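Local coordinates for AtFKBP42 (PDB 2F4E), which modulates vacuolar uptake of substrates by MRP-type ABC transporters, regulates cell elongation, and probably catalyses cis-trans isomerisation of peptidyl-proline bonds, at residues Ala107-Ala110 with Ile111-Ser115; Pro141-Pro144 with Pro145-Leu149. All blocks are in the same frame, centred on the assembly; numbering follows the deposited sequence.

Interactions 1 and 2 come from two elements of one FKBP domain: the short central helix 107-113 and the loop that leads into the last strand, 149-158. Their centres lie 18 Å apart and their nearest atoms about 8 Å apart, without touching, and interaction 1 closes along the chain before interaction 2 opens. Interaction 1 lies deep in the domain, about 6 Å from the centre of the chain, whereas interaction 2, at about 15 Å, is partly solvent-exposed. In FKBPs the proline-binding pocket is formed between the central helix, the curved sheet and surrounding loops, so helix 107-113 probably lies beside it here too; interaction 2 belongs to the loop entering strand 149-158.

Interaction 1. Residues Ala107-Ala110 with Ile111-Ser115; sequences AGLA and IGVAS
Ala107-Ala110 and the residues from Ile111 on are successive turns of helix 107-113, the chain being loop by Ser115, and four i to i+4 bonds join them. The bonds tighten along the chain: Ile111 N to Ala107 O is 3.2 Å. Ala114 N to Ala110 O is 2.8 Å. The bond from Val113 N to Leu109 O is the straightest, at 169°. The side chains meet mainly where Leu109 and Val113, one turn apart, lie obliquely to each other with Leu109 CD1 4.1 Å from Val113 CG2. Val113 turns CG2 to the backbone N side (CG1 anti to N, chi1 165°), which carries this methyl over its own helix, 3.5 Å from Leu109 O. Ile111 rests CG1 3.4 Å from Ala107 O, its CG1-CD1 arm lying back along the preceding turn. Small residues suit the tight spots: Ala114 CB is 3.4 Å from Ala110 O, and Gly112, without a CB, passes close to Leu109 O. Gly108 is a buried glycine whose O accepts from Gly112 N. Beyond Val113 the chain turns back on Gly112 O, which is gripped by both N and OG of Ser115. A chi1 of 83° swings the Ser115 hydroxyl there, OG 2.7 Å from Gly112 O and in the carbonyl plane, and Lys53 NZ bonds the same OG. In classical FKBPs the position of Leu109 probably corresponds to the tryptophan that floors the proline pocket. Val113 packs on Cys70 and Leu72 of strand 69-78, Ile111 reaches Leu47 of strand 45-48, and Ala110 touches Leu99 and Glu102 in the loop beyond strand 95-98.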
ATOM      1  N   ALA A 107       2.759  -7.953   0.298  1.00 34.13           N
ATOM      2  CA  ALA A 107       3.185  -8.209  -1.082  1.00 33.56           C
ATOM      3  C   ALA A 107       2.532  -7.253  -2.068  1.00 32.74           C
ATOM      4  O   ALA A 107       3.202  -6.659  -2.912  1.00 31.01           O
ATOM      5  CB  ALA A 107       2.864  -9.657  -1.468  1.00 33.29           C
ATOM      6  N   GLY A 108       1.213  -7.121  -1.961  1.00 31.94           N
ATOM      7  CA  GLY A 108       0.480  -6.226  -2.840  1.00 28.81           C
ATOM      8  C   GLY A 108       0.860  -4.774  -2.623  1.00 27.32           C
ATOM      9  O   GLY A 108       1.087  -4.031  -3.579  1.00 26.97           O
ATOM     10  N   LEU A 109       0.929  -4.366  -1.363  1.00 27.61           N
ATOM     11  CA  LEU A 109       1.288  -2.997  -1.041  1.00 29.00           C
ATOM     12  C   LEU A 109       2.639  -2.653  -1.657  1.00 29.24           C
ATOM     13  O   LEU A 109       2.777  -1.609  -2.282  1.00 30.80           O
ATOM     14  CB  LEU A 109       1.332  -2.804   0.478  1.00 28.24           C
ATOM     15  CG  LEU A 109       1.825  -1.465   1.035  1.00 28.18           C
ATOM     16  CD1 LEU A 109       1.006  -0.327   0.474  1.00 28.27           C
ATOM     17  CD2 LEU A 109       1.750  -1.484   2.541  1.00 22.28           C
ATOM     18  N   ALA A 110       3.620  -3.542  -1.478  1.00 29.96           N
ATOM     19  CA  ALA A 110       4.970  -3.354  -2.013  1.00 31.61           C
ATOM     20  C   ALA A 110       4.932  -3.080  -3.515  1.00 32.02           C
ATOM     21  O   ALA A 110       5.592  -2.163  -4.007  1.00 31.43           O
ATOM     22  CB  ALA A 110       5.811  -4.580  -1.735  1.00 26.88           C
ATOM     23  N   ILE A 111       4.144  -3.872  -4.237  1.00 32.57           N
ATOM     24  CA  ILE A 111       4.008  -3.701  -5.674  1.00 34.58           C
ATOM     25  C   ILE A 111       3.499  -2.297  -5.991  1.00 36.02           C
ATOM     26  O   ILE A 111       3.952  -1.664  -6.944  1.00 38.13           O
ATOM     27  CB  ILE A 111       3.053  -4.763  -6.256  1.00 34.22           C
ATOM     28  CG1 ILE A 111       3.736  -6.139  -6.216  1.00 35.38           C
ATOM     29  CG2 ILE A 111       2.661  -4.385  -7.667  1.00 35.25           C
ATOM     30  CD1 ILE A 111       2.830  -7.297  -6.537  1.00 33.26           C
ATOM     31  N   GLY A 112       2.575  -1.807  -5.174  1.00 35.84           N
ATOM     32  CA  GLY A 112       2.048  -0.477  -5.390  1.00 33.88           C
ATOM     33  C   GLY A 112       3.109   0.552  -5.090  1.00 33.01           C
ATOM     34  O   GLY A 112       3.327   1.447  -5.893  1.00 33.76           O
ATOM     35  N   VAL A 113       3.768   0.413  -3.941  1.00 31.35           N
ATOM     36  CA  VAL A 113       4.820   1.334  -3.515  1.00 32.30           C
ATOM     37  C   VAL A 113       5.905   1.460  -4.566  1.00 34.45           C
ATOM     38  O   VAL A 113       6.388   2.554  -4.846  1.00 35.24           O
ATOM     39  CB  VAL A 113       5.469   0.861  -2.179  1.00 28.46           C
ATOM     40  CG1 VAL A 113       6.762   1.590  -1.945  1.00 27.98           C
ATOM     41  CG2 VAL A 113       4.516   1.108  -1.012  1.00 30.52           C
ATOM     42  N   ALA A 114       6.284   0.327  -5.139  1.00 35.36           N
ATOM     43  CA  ALA A 114       7.324   0.291  -6.158  1.00 37.10           C
ATOM     44  C   ALA A 114       6.997   1.189  -7.343  1.00 37.60           C
ATOM     45  O   ALA A 114       7.882   1.523  -8.126  1.00 40.24           O
ATOM     46  CB  ALA A 114       7.547  -1.157  -6.641  1.00 35.28           C
ATOM     47  N   SER A 115       5.735   1.586  -7.471  1.00 36.40           N
ATOM     48  CA  SER A 115       5.313   2.417  -8.593  1.00 34.44           C
ATOM     49  C   SER A 115       5.153   3.872  -8.190  1.00 35.20           C
ATOM     50  O   SER A 115       4.779   4.710  -9.002  1.00 33.30           O
ATOM     51  CB  SER A 115       3.979   1.907  -9.141  1.00 37.83           C
ATOM     52  OG  SER A 115       2.899   2.422  -8.383  1.00 35.90           O
TER

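Interaction 2. Residues Pro141-Pro144 with Pro145-Leu149; sequences PNVP and PMADL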
ATOM      1  N   PRO A 141      -3.951  -7.929  12.926  1.00 38.49           N
ATOM      2  CA  PRO A 141      -5.355  -7.587  12.730  1.00 37.31           C
ATOM      3  C   PRO A 141      -6.252  -8.781  12.391  1.00 37.83           C
ATOM      4  O   PRO A 141      -5.787  -9.870  12.041  1.00 37.35           O
ATOM      5  CB  PRO A 141      -5.282  -6.594  11.585  1.00 37.35           C
ATOM      6  CG  PRO A 141      -4.296  -7.253  10.703  1.00 38.23           C
ATOM      7  CD  PRO A 141      -3.211  -7.742  11.663  1.00 37.29           C
ATOM      8  N   ASN A 142      -7.550  -8.562  12.506  1.00 37.79           N
ATOM      9  CA  ASN A 142      -8.497  -9.602  12.166  1.00 38.34           C
ATOM     10  C   ASN A 142      -8.913  -9.320  10.731  1.00 37.14           C
ATOM     11  O   ASN A 142      -9.613  -8.348  10.464  1.00 36.88           O
ATOM     12  CB  ASN A 142      -9.715  -9.567  13.091  1.00 38.97           C
ATOM     13  CG  ASN A 142     -10.909 -10.321  12.517  1.00 41.88           C
ATOM     14  OD1 ASN A 142     -11.919  -9.714  12.170  1.00 44.86           O
ATOM     15  ND2 ASN A 142     -10.796 -11.643  12.414  1.00 43.43           N
ATOM     16  N   VAL A 143      -8.441 -10.147   9.805  1.00 36.81           N
ATOM     17  CA  VAL A 143      -8.782  -9.987   8.402  1.00 36.58           C
ATOM     18  C   VAL A 143      -9.443 -11.261   7.923  1.00 36.68           C
ATOM     19  O   VAL A 143      -8.880 -12.341   8.071  1.00 35.13           O
ATOM     20  CB  VAL A 143      -7.534  -9.724   7.528  1.00 36.54           C
ATOM     21  CG1 VAL A 143      -7.926  -9.712   6.057  1.00 34.98           C
ATOM     22  CG2 VAL A 143      -6.904  -8.406   7.912  1.00 35.17           C
ATOM     23  N   PRO A 144     -10.660 -11.149   7.362  1.00 37.74           N
ATOM     24  CA  PRO A 144     -11.422 -12.295   6.849  1.00 37.58           C
ATOM     25  C   PRO A 144     -10.690 -13.014   5.727  1.00 37.01           C
ATOM     26  O   PRO A 144      -9.756 -12.478   5.141  1.00 36.15           O
ATOM     27  CB  PRO A 144     -12.715 -11.651   6.349  1.00 38.42           C
ATOM     28  CG  PRO A 144     -12.885 -10.486   7.259  1.00 38.71           C
ATOM     29  CD  PRO A 144     -11.483  -9.927   7.323  1.00 38.93           C
ATOM     30  N   PRO A 145     -11.098 -14.252   5.430  1.00 38.69           N
ATOM     31  CA  PRO A 145     -10.474 -15.036   4.363  1.00 37.66           C
ATOM     32  C   PRO A 145     -10.756 -14.395   2.998  1.00 37.73           C
ATOM     33  O   PRO A 145     -11.813 -13.812   2.791  1.00 36.98           O
ATOM     34  CB  PRO A 145     -11.148 -16.398   4.509  1.00 39.59           C
ATOM     35  CG  PRO A 145     -11.437 -16.478   5.966  1.00 39.36           C
ATOM     36  CD  PRO A 145     -11.973 -15.100   6.257  1.00 39.56           C
ATOM     37  N   MET A 146      -9.798 -14.493   2.081  1.00 39.13           N
ATOM     38  CA  MET A 146      -9.940 -13.942   0.736  1.00 38.74           C
ATOM     39  C   MET A 146     -10.551 -12.542   0.770  1.00 36.39           C
ATOM     40  O   MET A 146     -11.487 -12.237   0.037  1.00 33.40           O
ATOM     41  CB  MET A 146     -10.796 -14.886  -0.125  1.00 41.54           C
ATOM     42  CG  MET A 146     -10.305 -16.340  -0.105  1.00 46.03           C
ATOM     43  SD  MET A 146     -11.310 -17.540  -1.038  1.00 51.50           S
ATOM     44  CE  MET A 146     -12.940 -17.261  -0.280  1.00 49.64           C
ATOM     45  N   ALA A 147     -10.014 -11.689   1.635  1.00 34.92           N
ATOM     46  CA  ALA A 147     -10.523 -10.327   1.749  1.00 35.56           C
ATOM     47  C   ALA A 147      -9.699  -9.308   0.961  1.00 35.23           C
ATOM     48  O   ALA A 147      -8.558  -9.011   1.320  1.00 35.50           O
ATOM     49  CB  ALA A 147     -10.589  -9.920   3.223  1.00 35.04           C
ATOM     50  N   ASP A 148     -10.274  -8.771  -0.111  1.00 36.55           N
ATOM     51  CA  ASP A 148      -9.569  -7.768  -0.896  1.00 35.35           C
ATOM     52  C   ASP A 148      -9.362  -6.562  -0.002  1.00 34.92           C
ATOM     53  O   ASP A 148     -10.181  -6.283   0.864  1.00 35.13           O
ATOM     54  CB  ASP A 148     -10.375  -7.367  -2.135  1.00 35.82           C
ATOM     55  CG  ASP A 148     -10.273  -8.390  -3.251  1.00 39.77           C
ATOM     56  OD1 ASP A 148      -9.236  -9.081  -3.308  1.00 42.76           O
ATOM     57  OD2 ASP A 148     -11.214  -8.511  -4.063  1.00 38.11           O
ATOM     58  N   LEU A 149      -8.266  -5.849  -0.216  1.00 32.98           N
ATOM     59  CA  LEU A 149      -7.946  -4.701   0.602  1.00 31.64           C
ATOM     60  C   LEU A 149      -7.779  -3.400  -0.158  1.00 32.35           C
ATOM     61  O   LEU A 149      -7.608  -3.376  -1.385  1.00 30.89           O
ATOM     62  CB  LEU A 149      -6.658  -4.976   1.367  1.00 30.88           C
ATOM     63  CG  LEU A 149      -6.555  -6.263   2.183  1.00 30.89           C
ATOM     64  CD1 LEU A 149      -5.214  -6.267   2.887  1.00 31.65           C
ATOM     65  CD2 LEU A 149      -7.685  -6.339   3.196  1.00 29.61           C
TER
HETATM   66  O   HOH W   1      -7.491 -12.400   3.111  1.00 26.67           O
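Val143 CG1 meets Ala147 CB at 3.9 Å across Pro144-Ala147, a beta turn with type II-like angles in the loop of the FKBP fold that runs into the last strand, 149-158. Val143 CG1 is also 4.4 Å from Leu149 CD2; Val143 has CG1 anti to its backbone N (chi1 174°), which presents this branch to both partners. The Ala147 methyl points into the turn, its CB 3.3 Å from Pro144 O and lying also against CB and CD of the Pro144 ring. The peptide link holds the rings of Pro144 and Pro145 next to each other, and each restricts its own phi, stiffening the bend; Met146, with positive phi (44°), completes the turn, and its exposed side chain leaves it and touches Trp128. Further out, Phe85 of strand 84-87 covers Val143 and Leu149, while Tyr132 packs on Val143 and Thr78 on Pro144 and Leu149. Backbone bonds of Val143 with Asn137 and of Met146 with Gly133 tie the turn to the rest of this long loop. A water bridges the two atoms that a direct i to i+3 bond would join, donating to Pro144 O and accepting from Ala147 N, each at 3.0 Å.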